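Local coordinates for protein 2,3-dimethylmalate lyase (Aspergillus niger, PDB 3FA4) that is a lyase by name, belongs to the phosphoenolpyruvate phosphomutase family of TIM-barrel proteins and holds a magnesium ion, at residues A6-R11 against S80-A85; L212-H217 against I236-A241. All coordinates share one frame; numbering follows the deposited sequence.

Interaction 1 of 2, residues A6-R11 against S80-A85; sequences ATSLRR and STPVIA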
ATOM      1  N   ALA B   6     -17.039 -15.829   6.813  1.00 33.21           N
ATOM      2  CA  ALA B   6     -16.949 -16.983   5.866  1.00 33.00           C
ATOM      3  C   ALA B   6     -17.766 -18.198   6.306  1.00 34.50           C
ATOM      4  O   ALA B   6     -18.530 -18.817   5.523  1.00 34.17           O
ATOM      5  CB  ALA B   6     -15.442 -17.400   5.674  1.00 31.31           C
ATOM      6  N   THR B   7     -17.538 -18.531   7.577  1.00 36.09           N
ATOM      7  CA  THR B   7     -18.169 -19.615   8.313  1.00 37.90           C
ATOM      8  C   THR B   7     -19.679 -19.445   8.460  1.00 38.57           C
ATOM      9  O   THR B   7     -20.425 -20.415   8.385  1.00 39.47           O
ATOM     10  CB  THR B   7     -17.534 -19.776   9.725  1.00 37.69           C
ATOM     11  OG1 THR B   7     -16.124 -20.056   9.593  1.00 37.10           O
ATOM     12  CG2 THR B   7     -18.197 -20.908  10.478  1.00 36.41           C
ATOM     13  N   SER B   8     -20.162 -18.237   8.681  1.00 38.66           N
ATOM     14  CA  SER B   8     -21.613 -18.128   8.816  1.00 38.31           C
ATOM     15  C   SER B   8     -22.274 -18.118   7.391  1.00 37.46           C
ATOM     16  O   SER B   8     -23.307 -18.708   7.189  1.00 37.35           O
ATOM     17  CB  SER B   8     -21.970 -16.964   9.742  1.00 37.58           C
ATOM     18  OG  SER B   8     -21.585 -15.734   9.193  1.00 39.62           O
ATOM     19  N   LEU B   9     -21.634 -17.506   6.399  1.00 37.75           N
ATOM     20  CA  LEU B   9     -22.030 -17.665   4.968  1.00 38.31           C
ATOM     21  C   LEU B   9     -22.092 -19.123   4.553  1.00 39.14           C
ATOM     22  O   LEU B   9     -23.101 -19.580   4.012  1.00 40.82           O
ATOM     23  CB  LEU B   9     -21.107 -16.907   4.000  1.00 37.13           C
ATOM     24  CG  LEU B   9     -21.645 -16.784   2.567  1.00 36.65           C
ATOM     25  CD1 LEU B   9     -23.052 -16.155   2.498  1.00 36.24           C
ATOM     26  CD2 LEU B   9     -20.648 -16.019   1.591  1.00 37.05           C
ATOM     27  N   ARG B  10     -21.025 -19.861   4.822  1.00 40.08           N
ATOM     28  CA  ARG B  10     -20.929 -21.285   4.476  1.00 40.98           C
ATOM     29  C   ARG B  10     -22.095 -22.035   5.069  1.00 41.82           C
ATOM     30  O   ARG B  10     -22.723 -22.830   4.425  1.00 43.09           O
ATOM     31  CB  ARG B  10     -19.606 -21.846   5.032  1.00 39.51           C
ATOM     32  CG  ARG B  10     -19.236 -23.125   4.448  1.00 40.62           C
ATOM     33  CD  ARG B  10     -17.731 -23.340   4.368  1.00 40.18           C
ATOM     34  NE  ARG B  10     -17.422 -24.008   3.128  1.00 35.87           N
ATOM     35  CZ  ARG B  10     -16.735 -23.459   2.151  1.00 36.13           C
ATOM     36  NH1 ARG B  10     -16.281 -22.260   2.218  1.00 35.70           N
ATOM     37  NH2 ARG B  10     -16.499 -24.117   1.088  1.00 41.51           N
ATOM     38  N   ARG B  11     -22.356 -21.782   6.342  1.00 43.65           N
ATOM     39  CA  ARG B  11     -23.374 -22.431   7.113  1.00 43.72           C
ATOM     40  C   ARG B  11     -24.764 -22.074   6.561  1.00 43.24           C
ATOM     41  O   ARG B  11     -25.627 -22.922   6.531  1.00 44.36           O
ATOM     42  CB  ARG B  11     -23.226 -22.038   8.594  1.00 44.02           C
ATOM     43  CG  ARG B  11     -24.348 -22.607   9.476  1.00 44.07           C
ATOM     44  CD  ARG B  11     -24.098 -22.481  10.994  1.00 46.13           C
ATOM     45  NE  ARG B  11     -25.325 -22.829  11.781  1.00 50.11           N
ATOM     46  CZ  ARG B  11     -25.583 -24.010  12.371  1.00 53.17           C
ATOM     47  NH1 ARG B  11     -24.693 -25.017  12.290  1.00 54.60           N
ATOM     48  NH2 ARG B  11     -26.726 -24.198  13.079  1.00 53.92           N
ATOM     49  N   SER B  80     -19.312  -9.385  11.185  1.00 38.03           N
ATOM     50  CA  SER B  80     -20.165 -10.545  11.249  1.00 37.15           C
ATOM     51  C   SER B  80     -21.085 -10.526  10.068  1.00 37.65           C
ATOM     52  O   SER B  80     -21.862 -11.477   9.879  1.00 37.26           O
ATOM     53  CB  SER B  80     -20.971 -10.557  12.526  1.00 36.44           C
ATOM     54  OG  SER B  80     -21.782  -9.389  12.601  1.00 39.19           O
ATOM     55  N   THR B  81     -21.032  -9.446   9.267  1.00 37.28           N
ATOM     56  CA  THR B  81     -21.789  -9.421   8.012  1.00 35.75           C
ATOM     57  C   THR B  81     -20.924  -9.942   6.838  1.00 36.15           C
ATOM     58  O   THR B  81     -19.869  -9.323   6.552  1.00 35.03           O
ATOM     59  CB  THR B  81     -22.228  -8.018   7.648  1.00 35.96           C
ATOM     60  OG1 THR B  81     -23.070  -7.512   8.659  1.00 35.71           O
ATOM     61  CG2 THR B  81     -22.995  -8.003   6.306  1.00 32.45           C
ATOM     62  N   PRO B  82     -21.384 -11.039   6.142  1.00 35.06           N
ATOM     63  CA  PRO B  82     -20.645 -11.609   5.005  1.00 34.03           C
ATOM     64  C   PRO B  82     -20.402 -10.591   3.884  1.00 34.62           C
ATOM     65  O   PRO B  82     -21.361  -9.945   3.463  1.00 34.49           O
ATOM     66  CB  PRO B  82     -21.578 -12.693   4.480  1.00 33.83           C
ATOM     67  CG  PRO B  82     -22.395 -13.124   5.692  1.00 33.55           C
ATOM     68  CD  PRO B  82     -22.632 -11.796   6.417  1.00 34.20           C
ATOM     69  N   VAL B  83     -19.165 -10.473   3.432  1.00 33.33           N
ATOM     70  CA  VAL B  83     -18.803  -9.753   2.227  1.00 33.46           C
ATOM     71  C   VAL B  83     -18.379 -10.694   1.111  1.00 33.48           C
ATOM     72  O   VAL B  83     -17.492 -11.500   1.270  1.00 33.61           O
ATOM     73  CB  VAL B  83     -17.701  -8.718   2.500  1.00 34.40           C
ATOM     74  CG1 VAL B  83     -17.257  -7.962   1.247  1.00 30.91           C
ATOM     75  CG2 VAL B  83     -18.102  -7.785   3.604  1.00 34.69           C
ATOM     76  N   ILE B  84     -19.045 -10.577  -0.015  1.00 33.48           N
ATOM     77  CA  ILE B  84     -18.686 -11.331  -1.258  1.00 32.60           C
ATOM     78  C   ILE B  84     -17.892 -10.383  -2.092  1.00 33.86           C
ATOM     79  O   ILE B  84     -18.410  -9.371  -2.394  1.00 34.91           O
ATOM     80  CB  ILE B  84     -19.948 -11.782  -2.062  1.00 32.44           C
ATOM     81  CG1 ILE B  84     -20.861 -12.586  -1.118  1.00 31.10           C
ATOM     82  CG2 ILE B  84     -19.536 -12.611  -3.298  1.00 29.82           C
ATOM     83  CD1 ILE B  84     -22.238 -12.745  -1.566  1.00 30.66           C
ATOM     84  N   ALA B  85     -16.638 -10.705  -2.435  1.00 34.63           N
ATOM     85  CA  ALA B  85     -15.743  -9.814  -3.131  1.00 34.28           C
ATOM     86  C   ALA B  85     -15.369 -10.249  -4.560  1.00 35.47           C
ATOM     87  O   ALA B  85     -15.034 -11.382  -4.822  1.00 35.52           O
ATOM     88  CB  ALA B  85     -14.499  -9.664  -2.333  1.00 34.30           C
TER

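Interaction 2 of 2, residues L212-H217 against I236-A241; sequences LNMVEH and IIFPFA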
ATOM      1  N   LEU B 212     -27.202 -15.245  -8.822  1.00 35.24           N
ATOM      2  CA  LEU B 212     -27.617 -14.379  -9.889  1.00 34.71           C
ATOM      3  C   LEU B 212     -26.991 -13.006  -9.858  1.00 35.79           C
ATOM      4  O   LEU B 212     -27.094 -12.305  -8.908  1.00 37.32           O
ATOM      5  CB  LEU B 212     -29.129 -14.284  -9.961  1.00 35.23           C
ATOM      6  CG  LEU B 212     -29.798 -13.312 -10.918  1.00 33.88           C
ATOM      7  CD1 LEU B 212     -29.607 -13.687 -12.302  1.00 32.26           C
ATOM      8  CD2 LEU B 212     -31.216 -13.185 -10.596  1.00 30.21           C
ATOM      9  N   ASN B 213     -26.356 -12.629 -10.937  1.00 35.42           N
ATOM     10  CA  ASN B 213     -25.892 -11.263 -11.085  1.00 36.69           C
ATOM     11  C   ASN B 213     -26.894 -10.247 -11.716  1.00 37.62           C
ATOM     12  O   ASN B 213     -27.133 -10.184 -12.960  1.00 38.26           O
ATOM     13  CB  ASN B 213     -24.568 -11.218 -11.821  1.00 35.89           C
ATOM     14  CG  ASN B 213     -23.973  -9.818 -11.840  1.00 37.72           C
ATOM     15  OD1 ASN B 213     -24.185  -8.970 -10.922  1.00 34.99           O
ATOM     16  ND2 ASN B 213     -23.216  -9.553 -12.903  1.00 39.33           N
ATOM     17  N   MET B 214     -27.463  -9.415 -10.848  1.00 37.05           N
ATOM     18  CA  MET B 214     -28.537  -8.549 -11.268  1.00 35.55           C
ATOM     19  C   MET B 214     -28.068  -7.111 -11.467  1.00 33.98           C
ATOM     20  O   MET B 214     -28.245  -6.231 -10.632  1.00 33.59           O
ATOM     21  CB  MET B 214     -29.715  -8.616 -10.269  1.00 36.28           C
ATOM     22  CG  MET B 214     -31.020  -7.999 -10.802  1.00 34.97           C
ATOM     23  SD  MET B 214     -31.611  -8.907 -12.212  1.00 36.98           S
ATOM     24  CE  MET B 214     -30.917  -7.967 -13.565  1.00 32.64           C
ATOM     25  N   VAL B 215     -27.438  -6.895 -12.591  1.00 35.31           N
ATOM     26  CA  VAL B 215     -27.187  -5.561 -13.062  1.00 35.99           C
ATOM     27  C   VAL B 215     -28.344  -5.240 -14.017  1.00 36.39           C
ATOM     28  O   VAL B 215     -28.489  -5.891 -15.055  1.00 36.71           O
ATOM     29  CB  VAL B 215     -25.863  -5.458 -13.756  1.00 36.38           C
ATOM     30  CG1 VAL B 215     -25.615  -3.965 -14.040  1.00 38.04           C
ATOM     31  CG2 VAL B 215     -24.830  -5.968 -12.876  1.00 34.73           C
ATOM     32  N   GLU B 216     -29.220  -4.306 -13.630  1.00 37.15           N
ATOM     33  CA  GLU B 216     -30.350  -3.999 -14.483  1.00 38.20           C
ATOM     34  C   GLU B 216     -29.883  -3.383 -15.774  1.00 39.26           C
ATOM     35  O   GLU B 216     -28.726  -2.881 -15.883  1.00 40.76           O
ATOM     36  CB  GLU B 216     -31.349  -3.116 -13.803  1.00 38.23           C
ATOM     37  CG  GLU B 216     -31.986  -3.721 -12.565  1.00 36.91           C
ATOM     38  CD  GLU B 216     -32.521  -2.593 -11.683  1.00 38.76           C
ATOM     39  OE1 GLU B 216     -31.734  -1.637 -11.463  1.00 35.72           O
ATOM     40  OE2 GLU B 216     -33.725  -2.632 -11.293  1.00 34.34           O
ATOM     41  N   HIS B 217     -30.759  -3.519 -16.775  1.00 40.69           N
ATOM     42  CA  HIS B 217     -30.649  -2.849 -18.103  1.00 41.09           C
ATOM     43  C   HIS B 217     -29.559  -3.455 -18.989  1.00 40.83           C
ATOM     44  O   HIS B 217     -28.971  -2.731 -19.839  1.00 41.87           O
ATOM     45  CB  HIS B 217     -30.528  -1.301 -17.983  1.00 39.79           C
ATOM     46  CG  HIS B 217     -31.497  -0.692 -17.008  1.00 40.10           C
ATOM     47  ND1 HIS B 217     -32.875  -0.795 -17.149  1.00 40.98           N
ATOM     48  CD2 HIS B 217     -31.293  -0.011 -15.853  1.00 38.68           C
ATOM     49  CE1 HIS B 217     -33.474  -0.199 -16.134  1.00 36.97           C
ATOM     50  NE2 HIS B 217     -32.538   0.284 -15.331  1.00 36.47           N
ATOM     51  N   ILE B 236     -28.334 -13.437  -4.589  1.00 34.03           N
ATOM     52  CA  ILE B 236     -28.464 -12.344  -5.563  1.00 35.00           C
ATOM     53  C   ILE B 236     -27.580 -11.157  -5.139  1.00 34.90           C
ATOM     54  O   ILE B 236     -27.505 -10.799  -3.948  1.00 35.27           O
ATOM     55  CB  ILE B 236     -29.990 -11.942  -5.751  1.00 35.12           C
ATOM     56  CG1 ILE B 236     -30.206 -11.083  -7.020  1.00 35.02           C
ATOM     57  CG2 ILE B 236     -30.520 -11.266  -4.468  1.00 34.31           C
ATOM     58  CD1 ILE B 236     -31.704 -10.857  -7.353  1.00 33.15           C
ATOM     59  N   ILE B 237     -26.933 -10.553  -6.132  1.00 35.51           N
ATOM     60  CA  ILE B 237     -26.006  -9.426  -5.974  1.00 33.69           C
ATOM     61  C   ILE B 237     -26.480  -8.357  -6.878  1.00 33.83           C
ATOM     62  O   ILE B 237     -27.142  -8.652  -7.821  1.00 34.90           O
ATOM     63  CB  ILE B 237     -24.466  -9.798  -6.181  1.00 33.90           C
ATOM     64  CG1 ILE B 237     -24.158 -10.214  -7.637  1.00 31.86           C
ATOM     65  CG2 ILE B 237     -24.013 -10.821  -5.094  1.00 30.44           C
ATOM     66  CD1 ILE B 237     -22.723 -10.449  -7.898  1.00 32.06           C
ATOM     67  N   PHE B 238     -26.244  -7.098  -6.537  1.00 34.73           N
ATOM     68  CA  PHE B 238     -26.665  -6.008  -7.353  1.00 34.61           C
ATOM     69  C   PHE B 238     -25.532  -5.051  -7.396  1.00 35.04           C
ATOM     70  O   PHE B 238     -25.594  -4.074  -6.682  1.00 37.35           O
ATOM     71  CB  PHE B 238     -27.877  -5.227  -6.765  1.00 34.87           C
ATOM     72  CG  PHE B 238     -29.044  -6.074  -6.339  1.00 34.56           C
ATOM     73  CD1 PHE B 238     -29.126  -6.575  -5.036  1.00 35.15           C
ATOM     74  CD2 PHE B 238     -30.114  -6.301  -7.205  1.00 34.65           C
ATOM     75  CE1 PHE B 238     -30.202  -7.332  -4.645  1.00 29.73           C
ATOM     76  CE2 PHE B 238     -31.194  -7.061  -6.799  1.00 33.69           C
ATOM     77  CZ  PHE B 238     -31.226  -7.559  -5.526  1.00 33.21           C
ATOM     78  N   PRO B 239     -24.529  -5.262  -8.271  1.00 35.57           N
ATOM     79  CA  PRO B 239     -23.287  -4.523  -8.254  1.00 35.00           C
ATOM     80  C   PRO B 239     -23.385  -2.993  -8.410  1.00 35.86           C
ATOM     81  O   PRO B 239     -22.451  -2.244  -8.038  1.00 35.36           O
ATOM     82  CB  PRO B 239     -22.527  -5.129  -9.466  1.00 35.65           C
ATOM     83  CG  PRO B 239     -23.124  -6.407  -9.743  1.00 33.75           C
ATOM     84  CD  PRO B 239     -24.533  -6.292  -9.341  1.00 35.46           C
ATOM     85  N   PHE B 240     -24.470  -2.525  -9.033  1.00 37.19           N
ATOM     86  CA  PHE B 240     -24.746  -1.073  -9.193  1.00 37.03           C
ATOM     87  C   PHE B 240     -25.746  -0.398  -8.222  1.00 36.06           C
ATOM     88  O   PHE B 240     -26.125   0.732  -8.428  1.00 35.97           O
ATOM     89  CB  PHE B 240     -25.180  -0.825 -10.600  1.00 38.43           C
ATOM     90  CG  PHE B 240     -24.074  -0.562 -11.481  1.00 41.65           C
ATOM     91  CD1 PHE B 240     -23.174  -1.592 -11.793  1.00 45.68           C
ATOM     92  CD2 PHE B 240     -23.905   0.693 -12.005  1.00 43.80           C
ATOM     93  CE1 PHE B 240     -22.080  -1.364 -12.592  1.00 45.20           C
ATOM     94  CE2 PHE B 240     -22.846   0.960 -12.807  1.00 43.89           C
ATOM     95  CZ  PHE B 240     -21.911  -0.077 -13.115  1.00 44.72           C
ATOM     96  N   ALA B 241     -26.136  -1.054  -7.146  1.00 36.51           N
ATOM     97  CA  ALA B 241     -27.149  -0.492  -6.245  1.00 36.76           C
ATOM     98  C   ALA B 241     -26.748   0.871  -5.682  1.00 37.41           C
ATOM     99  O   ALA B 241     -27.585   1.717  -5.468  1.00 38.60           O
ATOM    100  CB  ALA B 241     -27.464  -1.489  -5.094  1.00 37.87           C
TER
HETATM  101  O   HOH W   1     -27.204  -3.643 -10.045  1.00 27.15           O

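Interaction 1 of 2, residues A6-R11 against S80-A85
Ser-8 and Leu-9 are the residues of helix 5-13 that meet the chain running into strand 83-86, and the contact is small, with 173 Å² buried in all. Ser-8 is the exposed border. Its hydroxyl lies 4.3 Å from Ser-80 O, measured from Ser-8 OG, which is too long for a hydrogen bond, and the same oxygen makes a weak bond back to Ala-5 O within the helix. OG is also 4.4 Å from Pro-82 CG, so it does no more than border the proline ring. Leu-9 carries the apolar part. Leu-9 CA is 6.2 Å from Pro-82 CA, the closest pairing of the two backbones. The methyl nearest the proline is CD1, with Leu-9 CD1 4.3 Å from Pro-82 CB. With CG trans to the backbone N (chi1 -167°) and chi2 at 55°, CD2 prolongs the extended chain; still beside the proline, it reaches two residues further along, where Leu-9 CD2 stands 4.4 Å from Ile-84 CG1. These two carbon pairs of Leu-9 are loose contacts. Arg-10 points elsewhere: it forms a salt bridge with Asp-185 and bonds to Asp-154 O, tying the helix to the chain leading into strands 186-189 and 156-161. Around the contact, Leu-9 also rests on Ala-110 and Ala-111. Val-83 faces helix 64-75, whereas Ile-84 reaches Leu-9, Ala-111 and, two strands away, Ile-158, consistent with a place on the inner side of the barrel. Because Leu-9 meets Pro-82 just ahead of the strand, helix 5-13 lies across the N-terminal end of the barrel, over strands 83-86, 111-114 and 156-161.

Interaction 2 of 2, residues L212-H217 against I236-A241
The Phe-238 ring is met obliquely by Met-214, whose CB is 3.9 Å from Phe-238 CD2, and the Phe-240 ring is approached, also obliquely, by Val-215 CG1, 4.1 Å from Phe-240 CD1. The amide of Asn-213 slants across Pro-239; Asn-213 OD1 to Pro-239 CG measures 3.0 Å, an unusually short approach to be read with caution. This buried oxygen has no polar partner in the model; ND2 of the same amide is held by Glu-190. In Val-215 (chi1 -172°) CG2 lies beside the backbone N, anti to the carbonyl carbon, and this methyl meets the proline ring at about a right angle, Val-215 CG2 being 3.6 Å from Pro-239 CD. Two parallel-strand bonds fix the backbones: Ile-237 N to Leu-212 O (3.3 Å, 161° at the hydrogen) and Met-214 N to Ile-237 O (3.1 Å). Beyond them, a water accepts from Phe-240 N and donates to Met-214 O, bridging the strands where they part. Glu-216 bonds to Gly-264 and Leu-265 of the second subunit. Leu-212 pairs in parallel with Ile-236 and Asn-213 with Ile-237, while helix 225-231 connects the strands: a beta-alpha-beta crossover, the repeating unit of a TIM barrel.

In the fold
The two interactions, their centres 19 Å apart, share no helix or strand, but strands 83-86 and 235-238 belong to the same parallel sheet. Interaction 1 is partly buried and purely van der Waals: a helix meets the lead-in to a strand at the N-terminal end of the barrel. Interaction 2 is buried and joins two neighbouring strands by backbone hydrogen bonds, a bridging water and apolar side chains, continuing past their C-terminal ends toward the second subunit; no other chain touches interaction 1. In keeping with this, interaction 2 buries 386 Å², interaction 1 173 Å². Neither touches the magnesium ion; strand 83-86 ends in its ligand Asp-86, with Asp-88 just beyond.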